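Local structure of galectin 2 (Gallus gallus, 2YMZ) at residues G14-I19 with K82-F87; F30-G35 with S114-L119; L41-N46 with F92-P97; Q68-F73 with H100-P105. The protein probably binds carbohydrates, as a small lectin of the galectin family. All coordinates share one frame; numbering follows the deposited sequence.

Contact 1: G14-I19 with K82-F87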
loop_
_atom_site.group_PDB
_atom_site.type_symbol
_atom_site.label_atom_id
_atom_site.label_comp_id
_atom_site.label_asym_id
_atom_site.label_seq_id
_atom_site.Cartn_x
_atom_site.Cartn_y
_atom_site.Cartn_z
ATOM N N GLY A 14 9.421 -10.468 -14.496
ATOM C CA GLY A 14 8.091 -10.762 -15.084
ATOM C C GLY A 14 6.939 -10.030 -14.328
ATOM O O GLY A 14 5.803 -9.896 -14.866
ATOM N N GLY A 15 7.251 -9.534 -13.132
ATOM C CA GLY A 15 6.269 -8.799 -12.272
ATOM C C GLY A 15 5.731 -7.525 -12.912
ATOM O O GLY A 15 6.411 -6.887 -13.696
ATOM N N THR A 16 4.496 -7.122 -12.552
ATOM C CA THR A 16 3.880 -5.886 -13.089
ATOM C C THR A 16 3.322 -5.249 -11.823
ATOM O O THR A 16 2.821 -5.957 -10.941
ATOM C CB THR A 16 2.694 -6.183 -14.006
ATOM O OG1 THR A 16 3.177 -6.856 -15.159
ATOM C CG2 THR A 16 2.069 -4.896 -14.557
ATOM N N MET A 17 3.449 -3.925 -11.693
ATOM C CA MET A 17 2.863 -3.203 -10.561
ATOM C C MET A 17 2.104 -2.005 -11.142
ATOM O O MET A 17 2.594 -1.331 -12.082
ATOM C CB MET A 17 4.002 -2.706 -9.690
ATOM C CG MET A 17 3.571 -1.980 -8.442
ATOM S SD MET A 17 5.111 -1.535 -7.521
ATOM C CE MET A 17 5.659 -3.135 -6.881
ATOM N N LYS A 18 0.869 -1.809 -10.661
ATOM C CA LYS A 18 -0.021 -0.755 -11.175
ATOM C C LYS A 18 -0.258 0.161 -9.992
ATOM O O LYS A 18 -0.718 -0.278 -8.911
ATOM C CB LYS A 18 -1.321 -1.398 -11.725
ATOM C CG LYS A 18 -0.949 -2.266 -12.944
ATOM C CD LYS A 18 -2.117 -3.150 -13.426
ATOM C CE LYS A 18 -1.582 -4.407 -14.133
ATOM N NZ LYS A 18 -2.698 -5.329 -14.485
ATOM N N ILE A 19 0.124 1.445 -10.154
ATOM C CA ILE A 19 0.002 2.397 -9.076
ATOM C C ILE A 19 -0.868 3.530 -9.616
ATOM O O ILE A 19 -0.465 4.193 -10.561
ATOM C CB ILE A 19 1.393 2.948 -8.706
ATOM C CG1 ILE A 19 2.199 1.839 -8.001
ATOM C CG2 ILE A 19 1.272 4.131 -7.704
ATOM C CD1 ILE A 19 3.697 2.093 -7.893
ATOM N N LYS A 82 -2.333 6.911 -13.629
ATOM C CA LYS A 82 -1.994 5.523 -13.481
ATOM C C LYS A 82 -0.584 5.303 -14.006
ATOM O O LYS A 82 -0.293 5.715 -15.125
ATOM C CB LYS A 82 -2.943 4.644 -14.273
ATOM C CG LYS A 82 -2.484 3.174 -14.167
ATOM C CD LYS A 82 -3.578 2.222 -14.651
ATOM C CE LYS A 82 -3.684 2.280 -16.167
ATOM N NZ LYS A 82 -4.817 1.384 -16.558
ATOM N N ILE A 83 0.293 4.713 -13.197
ATOM C CA ILE A 83 1.704 4.412 -13.586
ATOM C C ILE A 83 1.857 2.848 -13.553
ATOM O O ILE A 83 1.499 2.243 -12.579
ATOM C CB ILE A 83 2.637 5.095 -12.581
ATOM C CG1 ILE A 83 2.503 6.635 -12.765
ATOM C CG2 ILE A 83 4.078 4.750 -12.885
ATOM C CD1 ILE A 83 2.982 7.546 -11.648
ATOM N N ILE A 84 2.433 2.251 -14.586
ATOM C CA ILE A 84 2.611 0.788 -14.535
ATOM C C ILE A 84 4.120 0.524 -14.565
ATOM O O ILE A 84 4.785 1.136 -15.400
ATOM C CB ILE A 84 2.006 0.166 -15.770
ATOM C CG1 ILE A 84 0.493 0.382 -15.659
ATOM C CG2 ILE A 84 2.335 -1.355 -15.788
ATOM C CD1 ILE A 84 -0.362 0.052 -16.857
ATOM N N VAL A 85 4.626 -0.267 -13.639
ATOM C CA VAL A 85 6.060 -0.611 -13.603
ATOM C C VAL A 85 6.147 -2.097 -13.929
ATOM O O VAL A 85 5.369 -2.894 -13.376
ATOM C CB VAL A 85 6.647 -0.427 -12.223
ATOM C CG1 VAL A 85 8.189 -0.593 -12.324
ATOM C CG2 VAL A 85 6.333 1.008 -11.673
ATOM N N GLU A 86 7.117 -2.462 -14.780
ATOM C CA GLU A 86 7.370 -3.886 -15.042
ATOM C C GLU A 86 8.801 -4.227 -14.772
ATOM O O GLU A 86 9.701 -3.391 -15.085
ATOM C CB GLU A 86 7.058 -4.130 -16.459
ATOM C CG GLU A 86 5.571 -4.302 -16.550
ATOM C CD GLU A 86 5.071 -4.056 -17.910
ATOM O OE1 GLU A 86 5.910 -3.716 -18.759
ATOM O OE2 GLU A 86 3.825 -4.201 -18.101
ATOM N N PHE A 87 8.989 -5.388 -14.128
ATOM C CA PHE A 87 10.291 -5.858 -13.716
ATOM C C PHE A 87 10.721 -6.798 -14.856
ATOM O O PHE A 87 10.179 -7.929 -14.988
ATOM C CB PHE A 87 10.143 -6.568 -12.363
ATOM C CG PHE A 87 11.446 -6.993 -11.720
ATOM C CD1 PHE A 87 12.635 -7.086 -12.458
ATOM C CD2 PHE A 87 11.440 -7.404 -10.403
ATOM C CE1 PHE A 87 13.811 -7.503 -11.877
ATOM C CE2 PHE A 87 12.644 -7.811 -9.780
ATOM C CZ PHE A 87 13.808 -7.882 -10.537
#
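T16 and E86 face each other as a non-hydrogen-bonded pair of the antiparallel strands 16-19 and 82-87, and their side chains rise side by side from the sheet, on the same face as K18 and I84. E86 starts with CG anti to its carbonyl carbon (chi1 -82°), which sends the chain up alongside T16. E86 CB lies 4.0 Å from G15 O, on the backbone of the facing strand. One atom further, E86 CG packs against T16 OG1 at 3.8 Å. The chain stays extended to its carboxylate, where E86 OE2 passes 4.0 Å from T16 OG1, a van der Waals approach; its charged partner is K95, in a long and weak ion pair. The other branch of T16 serves the apolar side of the row, with T16 CG2 against I84 CG2 at 3.8 Å. Below this layer the backbones are joined by six hydrogen bonds. M17 and V85 exchange a reciprocal pair, as do I19 and I83, and G14 N to F87 O (2.7 Å) carries the pairing past the end of strand 16-19. The two strands are inner neighbours in a five-stranded antiparallel sheet of the galectin sandwich: strand 122-129 flanks 16-23 and strand 91-95 flanks 80-88, and M17, I19 and I83 turn inward onto L34, I32, L116 and I118 of the opposing sheet.

Contact 2: F30-G35 with S114-L119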
loop_
_atom_site.group_PDB
_atom_site.type_symbol
_atom_site.label_atom_id
_atom_site.label_comp_id
_atom_site.label_asym_id
_atom_site.label_seq_id
_atom_site.Cartn_x
_atom_site.Cartn_y
_atom_site.Cartn_z
ATOM N N PHE A 30 7.121 13.795 -6.910
ATOM C CA PHE A 30 6.746 12.656 -6.077
ATOM C C PHE A 30 7.742 11.556 -6.502
ATOM O O PHE A 30 8.434 11.687 -7.509
ATOM C CB PHE A 30 5.263 12.246 -6.267
ATOM C CG PHE A 30 4.923 11.761 -7.665
ATOM C CD1 PHE A 30 4.986 10.376 -7.998
ATOM C CD2 PHE A 30 4.418 12.675 -8.601
ATOM C CE1 PHE A 30 4.545 9.954 -9.247
ATOM C CE2 PHE A 30 4.057 12.257 -9.849
ATOM C CZ PHE A 30 4.126 10.888 -10.192
ATOM N N ALA A 31 7.840 10.468 -5.708
ATOM C CA ALA A 31 8.777 9.437 -6.120
ATOM C C ALA A 31 8.174 8.055 -5.757
ATOM O O ALA A 31 7.483 7.909 -4.760
ATOM C CB ALA A 31 10.108 9.584 -5.405
ATOM N N ILE A 32 8.458 7.124 -6.611
ATOM C CA ILE A 32 8.055 5.706 -6.387
ATOM C C ILE A 32 9.461 5.065 -6.289
ATOM O O ILE A 32 10.303 5.137 -7.243
ATOM C CB ILE A 32 7.337 5.178 -7.630
ATOM C CG1 ILE A 32 5.946 5.807 -7.726
ATOM C CG2 ILE A 32 7.166 3.653 -7.563
ATOM C CD1 ILE A 32 5.242 5.615 -9.061
ATOM N N ASN A 33 9.719 4.422 -5.133
ATOM C CA ASN A 33 11.042 3.815 -4.838
ATOM C C ASN A 33 10.878 2.274 -4.625
ATOM O O ASN A 33 10.101 1.882 -3.814
ATOM C CB ASN A 33 11.550 4.407 -3.571
ATOM C CG ASN A 33 11.912 5.911 -3.761
ATOM O OD1 ASN A 33 12.555 6.219 -4.720
ATOM N ND2 ASN A 33 11.518 6.759 -2.880
ATOM N N LEU A 34 11.650 1.506 -5.351
ATOM C CA LEU A 34 11.523 0.023 -5.354
ATOM C C LEU A 34 12.923 -0.520 -5.058
ATOM O O LEU A 34 13.912 -0.116 -5.672
ATOM C CB LEU A 34 11.051 -0.454 -6.682
ATOM C CG LEU A 34 9.535 -0.171 -6.826
ATOM C CD1 LEU A 34 9.194 -0.096 -8.313
ATOM C CD2 LEU A 34 8.705 -1.264 -6.078
ATOM N N GLY A 35 13.017 -1.390 -4.042
ATOM C CA GLY A 35 14.348 -1.982 -3.831
ATOM C C GLY A 35 14.293 -3.034 -2.767
ATOM O O GLY A 35 13.347 -3.765 -2.668
ATOM N N SER A 114 11.805 -6.395 -2.661
ATOM C CA SER A 114 10.981 -6.633 -1.497
ATOM C C SER A 114 10.396 -5.387 -0.860
ATOM O O SER A 114 9.528 -5.477 0.010
ATOM C CB SER A 114 11.755 -7.462 -0.472
ATOM O OG SER A 114 12.807 -6.688 0.021
ATOM N N TYR A 115 10.862 -4.201 -1.275
ATOM C CA TYR A 115 10.452 -3.052 -0.574
ATOM C C TYR A 115 9.957 -1.964 -1.591
ATOM O O TYR A 115 10.563 -1.791 -2.653
ATOM C CB TYR A 115 11.702 -2.486 0.113
ATOM C CG TYR A 115 11.512 -1.155 0.754
ATOM C CD1 TYR A 115 10.920 -1.037 1.995
ATOM C CD2 TYR A 115 11.962 0.003 0.092
ATOM C CE1 TYR A 115 10.702 0.190 2.553
ATOM C CE2 TYR A 115 11.759 1.268 0.643
ATOM C CZ TYR A 115 11.152 1.356 1.859
ATOM O OH TYR A 115 11.040 2.601 2.470
ATOM N N LEU A 116 8.870 -1.261 -1.200
ATOM C CA LEU A 116 8.362 -0.127 -2.002
ATOM C C LEU A 116 8.064 1.053 -1.056
ATOM O O LEU A 116 7.488 0.881 0.006
ATOM C CB LEU A 116 7.015 -0.570 -2.622
ATOM C CG LEU A 116 6.029 0.455 -3.252
ATOM C CD1 LEU A 116 6.625 1.228 -4.428
ATOM C CD2 LEU A 116 4.744 -0.290 -3.690
ATOM N N ASN A 117 8.353 2.293 -1.485
ATOM C CA ASN A 117 7.755 3.389 -0.770
ATOM C C ASN A 117 7.370 4.445 -1.841
ATOM O O ASN A 117 7.832 4.378 -3.006
ATOM C CB ASN A 117 8.642 3.925 0.366
ATOM C CG ASN A 117 9.803 4.767 -0.093
ATOM O OD1 ASN A 117 9.683 5.580 -1.006
ATOM N ND2 ASN A 117 10.937 4.652 0.624
ATOM N N ILE A 118 6.374 5.244 -1.477
ATOM C CA ILE A 118 5.969 6.311 -2.391
ATOM C C ILE A 118 6.053 7.553 -1.522
ATOM O O ILE A 118 5.547 7.532 -0.405
ATOM C CB ILE A 118 4.561 6.025 -2.949
ATOM C CG1 ILE A 118 4.700 4.899 -3.959
ATOM C CG2 ILE A 118 4.202 7.258 -3.844
ATOM C CD1 ILE A 118 3.452 4.227 -4.464
ATOM N N LEU A 119 6.699 8.626 -2.013
ATOM C CA LEU A 119 6.953 9.824 -1.183
ATOM C C LEU A 119 6.515 11.056 -2.000
ATOM O O LEU A 119 6.469 10.987 -3.265
ATOM C CB LEU A 119 8.461 10.009 -0.948
ATOM C CG LEU A 119 9.292 8.853 -0.317
ATOM C CD1 LEU A 119 10.719 9.264 0.041
ATOM C CD2 LEU A 119 8.573 8.396 0.923
#
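N33 and N117 meet amide to amide across two antiparallel strands, 30-34 and 115-119, in one sheet of the galectin beta sandwich; the pairing closes with a classic beta bulge, in which S114 and Y115 both face G35. The dense side is the one turned to the sandwich interior. There I32, L34, L116 and I118 stand in parallel, and L116 CD1 touches both neighbours, L34 CD2 at 3.6 Å and I32 CG2 at 4.0 Å. The opposite face, with A31, N33, Y115, N117 and L119, is more polar, and at its margin the partly exposed L119 only brushes the N33 amide, its CD1 lying 3.9 Å from N33 ND2. Within this face, order comes from hydrogen bonds. N33 ND2 donates to N117 OD1 at 2.9 Å, the acceptor lying in the plane of the N33 amide although the two amides are turned 89° apart. N33 OD1 is hydrogen-bonded to H44, so the N33 amide is held at both of its ends. Galectins bind sugar on this face, where N33, as a second-shell residue, probably positions H44. N117 places CG between its backbone N and carbonyl carbon (chi1 76°), bringing its amide between the N33 amide and the Y115 hydroxyl. Y115 OH, hydrogen-bonded to E5 as well, accepts N117 ND2 at 2.8 Å, nearly straight at 171°, with the hydroxyl oxygen close to the N117 amide plane.

Contact 3: L41-N46 with F92-P97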
loop_
_atom_site.group_PDB
_atom_site.type_symbol
_atom_site.label_atom_id
_atom_site.label_comp_id
_atom_site.label_asym_id
_atom_site.label_seq_id
_atom_site.Cartn_x
_atom_site.Cartn_y
_atom_site.Cartn_z
ATOM N N LEU A 41 17.910 0.937 -3.310
ATOM C CA LEU A 41 16.826 0.999 -4.297
ATOM C C LEU A 41 17.282 0.658 -5.694
ATOM O O LEU A 41 18.310 1.173 -6.166
ATOM C CB LEU A 41 16.260 2.467 -4.350
ATOM C CG LEU A 41 15.707 2.997 -2.998
ATOM C CD1 LEU A 41 15.265 4.475 -3.126
ATOM C CD2 LEU A 41 14.493 2.139 -2.554
ATOM N N ALA A 42 16.574 -0.272 -6.334
ATOM C CA ALA A 42 16.752 -0.558 -7.741
ATOM C C ALA A 42 16.231 0.559 -8.633
ATOM O O ALA A 42 16.815 0.835 -9.673
ATOM C CB ALA A 42 16.108 -1.890 -8.089
ATOM N N LEU A 43 15.138 1.211 -8.200
ATOM C CA LEU A 43 14.476 2.181 -9.087
ATOM C C LEU A 43 13.951 3.291 -8.174
ATOM O O LEU A 43 13.092 3.051 -7.288
ATOM C CB LEU A 43 13.360 1.548 -9.924
ATOM C CG LEU A 43 12.513 2.545 -10.806
ATOM C CD1 LEU A 43 13.398 3.402 -11.714
ATOM C CD2 LEU A 43 11.398 1.864 -11.606
ATOM N N HIS A 44 14.424 4.518 -8.398
ATOM C CA HIS A 44 13.777 5.674 -7.804
ATOM C C HIS A 44 13.253 6.454 -9.004
ATOM O O HIS A 44 14.054 6.888 -9.849
ATOM C CB HIS A 44 14.873 6.450 -7.013
ATOM C CG HIS A 44 14.604 7.922 -6.704
ATOM N ND1 HIS A 44 13.843 8.338 -5.635
ATOM C CD2 HIS A 44 15.100 9.062 -7.282
ATOM C CE1 HIS A 44 13.854 9.673 -5.576
ATOM N NE2 HIS A 44 14.660 10.122 -6.534
ATOM N N PHE A 45 11.941 6.506 -9.165
ATOM C CA PHE A 45 11.276 7.101 -10.332
ATOM C C PHE A 45 10.690 8.376 -9.776
ATOM O O PHE A 45 9.777 8.360 -8.918
ATOM C CB PHE A 45 10.125 6.147 -10.724
ATOM C CG PHE A 45 9.223 6.688 -11.795
ATOM C CD1 PHE A 45 9.603 6.594 -13.118
ATOM C CD2 PHE A 45 7.981 7.259 -11.434
ATOM C CE1 PHE A 45 8.767 7.110 -14.122
ATOM C CE2 PHE A 45 7.126 7.748 -12.435
ATOM C CZ PHE A 45 7.560 7.703 -13.746
ATOM N N ASN A 46 11.195 9.525 -10.267
ATOM C CA ASN A 46 10.871 10.738 -9.573
ATOM C C ASN A 46 10.517 11.875 -10.579
ATOM O O ASN A 46 11.407 12.562 -11.113
ATOM C CB ASN A 46 12.186 11.149 -8.848
ATOM C CG ASN A 46 12.120 12.536 -8.154
ATOM O OD1 ASN A 46 13.199 13.141 -7.996
ATOM N ND2 ASN A 46 11.002 12.967 -7.640
ATOM N N PHE A 92 13.966 -2.179 -15.757
ATOM C CA PHE A 92 12.600 -1.782 -15.374
ATOM C C PHE A 92 11.989 -0.953 -16.475
ATOM O O PHE A 92 12.647 -0.116 -17.145
ATOM C CB PHE A 92 12.664 -1.023 -14.051
ATOM C CG PHE A 92 13.263 -1.840 -12.947
ATOM C CD1 PHE A 92 12.502 -2.828 -12.282
ATOM C CD2 PHE A 92 14.578 -1.705 -12.621
ATOM C CE1 PHE A 92 13.074 -3.599 -11.292
ATOM C CE2 PHE A 92 15.164 -2.466 -11.627
ATOM C CZ PHE A 92 14.407 -3.429 -10.949
ATOM N N LEU A 93 10.694 -1.145 -16.681
ATOM C CA LEU A 93 10.092 -0.364 -17.667
ATOM C C LEU A 93 8.909 0.323 -16.941
ATOM O O LEU A 93 8.109 -0.370 -16.303
ATOM C CB LEU A 93 9.615 -1.305 -18.765
ATOM C CG LEU A 93 8.917 -0.712 -19.974
ATOM C CD1 LEU A 93 9.943 -0.212 -20.986
ATOM C CD2 LEU A 93 8.074 -1.815 -20.616
ATOM N N VAL A 94 8.758 1.645 -17.096
ATOM C CA VAL A 94 7.646 2.372 -16.489
ATOM C C VAL A 94 6.754 2.881 -17.623
ATOM O O VAL A 94 7.175 3.723 -18.465
ATOM C CB VAL A 94 8.113 3.526 -15.570
ATOM C CG1 VAL A 94 6.869 4.122 -14.842
ATOM C CG2 VAL A 94 9.123 3.028 -14.517
ATOM N N LYS A 95 5.501 2.438 -17.656
ATOM C CA LYS A 95 4.597 2.945 -18.717
ATOM C C LYS A 95 3.750 4.082 -18.200
ATOM O O LYS A 95 3.110 4.000 -17.128
ATOM C CB LYS A 95 3.636 1.861 -19.193
ATOM C CG LYS A 95 4.322 0.639 -19.713
ATOM C CD LYS A 95 3.222 -0.276 -20.270
ATOM C CE LYS A 95 3.788 -1.680 -20.423
ATOM N NZ LYS A 95 2.642 -2.611 -20.707
ATOM N N LEU A 96 3.763 5.171 -18.949
ATOM C CA LEU A 96 3.064 6.379 -18.493
ATOM C C LEU A 96 1.699 6.453 -19.179
ATOM O O LEU A 96 1.464 5.798 -20.212
ATOM C CB LEU A 96 3.898 7.615 -18.812
ATOM C CG LEU A 96 5.396 7.686 -18.450
ATOM C CD1 LEU A 96 6.105 8.976 -18.869
ATOM C CD2 LEU A 96 5.556 7.427 -16.969
ATOM N N PRO A 97 0.814 7.301 -18.656
ATOM C CA PRO A 97 -0.579 7.410 -19.213
ATOM C C PRO A 97 -0.623 7.690 -20.713
ATOM O O PRO A 97 -1.435 7.073 -21.442
ATOM C CB PRO A 97 -1.136 8.591 -18.455
ATOM C CG PRO A 97 -0.431 8.508 -17.095
ATOM C CD PRO A 97 0.989 8.094 -17.433
#
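The axes of strands 43-46 and 92-95 approach face to face to 9.9 Å and diverge by 23° from parallel, and L43 CA comes within 7.7 Å of F92 CA. No hydrogen bond crosses this gap; side chains from both walls fill it. F45 extends CG anti to its backbone N (chi1 173°), carrying its ring over to V94. V94 CG1 rests on one face of that ring, off its centre and closest to F45 CE1 at 3.6 Å, a CH-pi contact. L96 reaches the same ring differently: its CD2 lies at the edge, near the ring plane, 3.8 Å from F45 CZ. L43 and F92 run antiparallel alongside each other, and L43 offers a single methyl to two partners, L43 CD2 lying 3.9 Å from V94 CG2 and 4.0 Å from F92 CB. At the far end A42 CB approaches the phenyl ring obliquely, 3.7 Å from F92 CZ. That A42 and L43, although consecutive, both point toward the facing strand is consistent with the classic beta bulge here, in which both face L34. The contact is thus a piece of the hydrophobic filling between the two sheets of the galectin sandwich. Strand 40-48 lies between strands 30-34 and 53-60 in one sheet, while strand 91-95 runs between 80-88 and 101-105 in the other, and V85, I83, I54 and F104 extend the packing around it.

Contact 4: Q68-F73 with H100-P105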
loop_
_atom_site.group_PDB
_atom_site.type_symbol
_atom_site.label_atom_id
_atom_site.label_comp_id
_atom_site.label_asym_id
_atom_site.label_seq_id
_atom_site.Cartn_x
_atom_site.Cartn_y
_atom_site.Cartn_z
ATOM N N GLN A 68 19.223 9.183 -14.704
ATOM C CA GLN A 68 18.810 9.266 -16.087
ATOM C C GLN A 68 17.666 10.214 -16.116
ATOM O O GLN A 68 16.871 10.218 -15.190
ATOM C CB GLN A 68 18.380 7.860 -16.639
ATOM C CG GLN A 68 19.614 6.990 -16.768
ATOM C CD GLN A 68 19.324 5.690 -17.490
ATOM O OE1 GLN A 68 18.182 5.441 -17.925
ATOM N NE2 GLN A 68 20.370 4.868 -17.651
ATOM N N ARG A 69 17.589 11.070 -17.153
ATOM C CA ARG A 69 16.571 12.090 -17.220
ATOM C C ARG A 69 15.754 11.841 -18.494
ATOM O O ARG A 69 16.314 11.671 -19.587
ATOM C CB ARG A 69 17.247 13.520 -17.242
ATOM C CG ARG A 69 17.810 13.823 -15.835
ATOM C CD ARG A 69 18.843 14.994 -15.844
ATOM N NE ARG A 69 19.140 15.258 -14.413
ATOM C CZ ARG A 69 18.346 16.003 -13.666
ATOM N NH1 ARG A 69 17.300 16.656 -14.190
ATOM N NH2 ARG A 69 18.560 16.129 -12.369
ATOM N N ASP A 70 14.443 11.836 -18.349
ATOM C CA ASP A 70 13.531 11.748 -19.508
ATOM C C ASP A 70 12.643 12.995 -19.553
ATOM O O ASP A 70 11.904 13.293 -18.615
ATOM C CB ASP A 70 12.744 10.406 -19.397
ATOM C CG ASP A 70 11.842 10.133 -20.588
ATOM O OD1 ASP A 70 11.381 11.057 -21.285
ATOM O OD2 ASP A 70 11.608 8.947 -20.847
ATOM N N LYS A 71 12.728 13.727 -20.685
ATOM C CA LYS A 71 12.075 15.021 -20.794
ATOM C C LYS A 71 10.634 14.898 -21.310
ATOM O O LYS A 71 9.918 15.878 -21.373
ATOM C CB LYS A 71 12.891 15.952 -21.693
ATOM C CG LYS A 71 14.156 16.367 -20.971
ATOM C CD LYS A 71 13.778 17.411 -19.929
ATOM C CE LYS A 71 12.906 18.556 -20.483
ATOM N NZ LYS A 71 12.579 19.628 -19.485
ATOM N N HIS A 72 10.200 13.644 -21.509
ATOM C CA HIS A 72 8.809 13.380 -21.942
ATOM C C HIS A 72 7.948 13.440 -20.698
ATOM O O HIS A 72 7.792 12.439 -19.955
ATOM C CB HIS A 72 8.683 11.990 -22.625
ATOM C CG HIS A 72 7.362 11.790 -23.306
ATOM N ND1 HIS A 72 7.225 11.821 -24.681
ATOM C CD2 HIS A 72 6.108 11.643 -22.809
ATOM C CE1 HIS A 72 5.956 11.635 -25.005
ATOM N NE2 HIS A 72 5.254 11.531 -23.889
ATOM N N PHE A 73 7.388 14.610 -20.415
ATOM C CA PHE A 73 6.799 14.880 -19.086
ATOM C C PHE A 73 5.385 15.401 -19.289
ATOM O O PHE A 73 5.159 16.582 -19.605
ATOM C CB PHE A 73 7.538 16.029 -18.374
ATOM C CG PHE A 73 7.156 16.180 -16.958
ATOM C CD1 PHE A 73 6.092 16.994 -16.567
ATOM C CD2 PHE A 73 7.861 15.490 -15.974
ATOM C CE1 PHE A 73 5.722 17.150 -15.235
ATOM C CE2 PHE A 73 7.486 15.657 -14.635
ATOM C CZ PHE A 73 6.427 16.480 -14.246
ATOM N N HIS A 100 4.030 6.715 -23.449
ATOM C CA HIS A 100 5.478 6.749 -23.356
ATOM C C HIS A 100 6.009 5.716 -22.325
ATOM O O HIS A 100 5.401 5.517 -21.286
ATOM C CB HIS A 100 5.954 8.149 -22.976
ATOM C CG HIS A 100 7.442 8.261 -22.931
ATOM N ND1 HIS A 100 8.221 8.238 -24.074
ATOM C CD2 HIS A 100 8.305 8.406 -21.885
ATOM C CE1 HIS A 100 9.497 8.350 -23.736
ATOM N NE2 HIS A 100 9.574 8.455 -22.416
ATOM N N GLU A 101 7.160 5.114 -22.612
ATOM C CA GLU A 101 7.827 4.166 -21.714
ATOM C C GLU A 101 9.159 4.723 -21.280
ATOM O O GLU A 101 9.956 5.225 -22.104
ATOM C CB GLU A 101 8.028 2.822 -22.444
ATOM C CG GLU A 101 6.685 2.166 -22.746
ATOM C CD GLU A 101 6.843 0.887 -23.520
ATOM O OE1 GLU A 101 7.879 0.744 -24.191
ATOM O OE2 GLU A 101 5.940 0.040 -23.442
ATOM N N VAL A 102 9.371 4.742 -19.971
ATOM C CA VAL A 102 10.669 5.061 -19.434
ATOM C C VAL A 102 11.347 3.771 -19.094
ATOM O O VAL A 102 10.804 2.931 -18.352
ATOM C CB VAL A 102 10.538 5.954 -18.191
ATOM C CG1 VAL A 102 11.933 6.271 -17.605
ATOM C CG2 VAL A 102 9.774 7.207 -18.559
ATOM N N GLU A 103 12.543 3.573 -19.664
ATOM C CA GLU A 103 13.312 2.394 -19.377
ATOM C C GLU A 103 14.499 2.717 -18.434
ATOM O O GLU A 103 15.157 3.753 -18.551
ATOM C CB GLU A 103 13.772 1.839 -20.730
ATOM C CG GLU A 103 14.475 0.519 -20.723
ATOM C CD GLU A 103 14.746 0.026 -22.155
ATOM O OE1 GLU A 103 13.782 -0.439 -22.835
ATOM O OE2 GLU A 103 15.926 0.119 -22.586
ATOM N N PHE A 104 14.751 1.896 -17.459
ATOM C CA PHE A 104 15.880 2.099 -16.524
ATOM C C PHE A 104 16.578 0.772 -16.225
ATOM O O PHE A 104 15.911 -0.221 -15.843
ATOM C CB PHE A 104 15.383 2.659 -15.164
ATOM C CG PHE A 104 16.483 3.129 -14.261
ATOM C CD1 PHE A 104 17.265 4.259 -14.631
ATOM C CD2 PHE A 104 16.751 2.500 -13.045
ATOM C CE1 PHE A 104 18.282 4.727 -13.789
ATOM C CE2 PHE A 104 17.795 2.937 -12.217
ATOM C CZ PHE A 104 18.571 4.062 -12.590
ATOM N N PRO A 105 17.933 0.743 -16.321
ATOM C CA PRO A 105 18.632 -0.527 -16.138
ATOM C C PRO A 105 18.560 -1.044 -14.728
ATOM O O PRO A 105 18.544 -0.294 -13.750
ATOM C CB PRO A 105 20.095 -0.192 -16.464
ATOM C CG PRO A 105 20.207 1.262 -16.110
ATOM C CD PRO A 105 18.901 1.844 -16.594
#
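The imidazoles of H72 and H100 lie in an offset stack, their planes only 6° apart and their centroids separated by 4.1 Å. The side chains run antiparallel, one over the other, so that each ring receives a methylene: H72 CB sits over the centre of the H100 ring, and H100 CB over the rim of the H72 ring, 3.5 Å from H72 CD2. At the edge of the H100 ring and in its plane lies the carboxylate of D70. H100 NE2 donates to D70 OD2 at 2.6 Å, almost straight (168°), and meets it on the syn side although the carboxylate is nearly perpendicular to the ring. The other oxygen, D70 OD1, accepts H72 N at 2.9 Å in an Asx turn; the aspartate thus fixes both the H100 ring and the backbone that presents H72. V102 CG2 packs on D70 OD2 at 3.4 Å. Further along, the Q68 amide, turned 73° from the F104 ring, places OE1 3.6 Å from F104 CD1. These residues join edge strands of the two sheets, 63-70 and 101-105, whose backbones are too far apart to pair. Each imidazole has a carboxylate partner, D70 for H100 and D98 for H72, and D98 also bonds to H100 N. The straight D70 bond and the stack fix the rotation of H100, and this negative setting would be expected to raise the proton affinity of the imidazoles.

Contacts 1 and 2 each join strands within one sheet, contact 1 in the five-stranded layer and contact 2 in the opposing one, whereas contacts 3 and 4 reach across between layers. Contacts 2 and 3 are buried; contacts 1 and 4 are partly exposed. The chemistry follows this: contact 3 is purely apolar, contact 1 pairs backbone bonds with a mixed outer row, contact 2 adds an amide network on one face, and contact 4, at the sandwich margin, relies on imidazole and carboxylate. Shared strands tie them together: L34 N bonds to L43 O between contacts 2 and 3, I84 to K95 between 1 and 3, and V94 to V102 between 3 and 4.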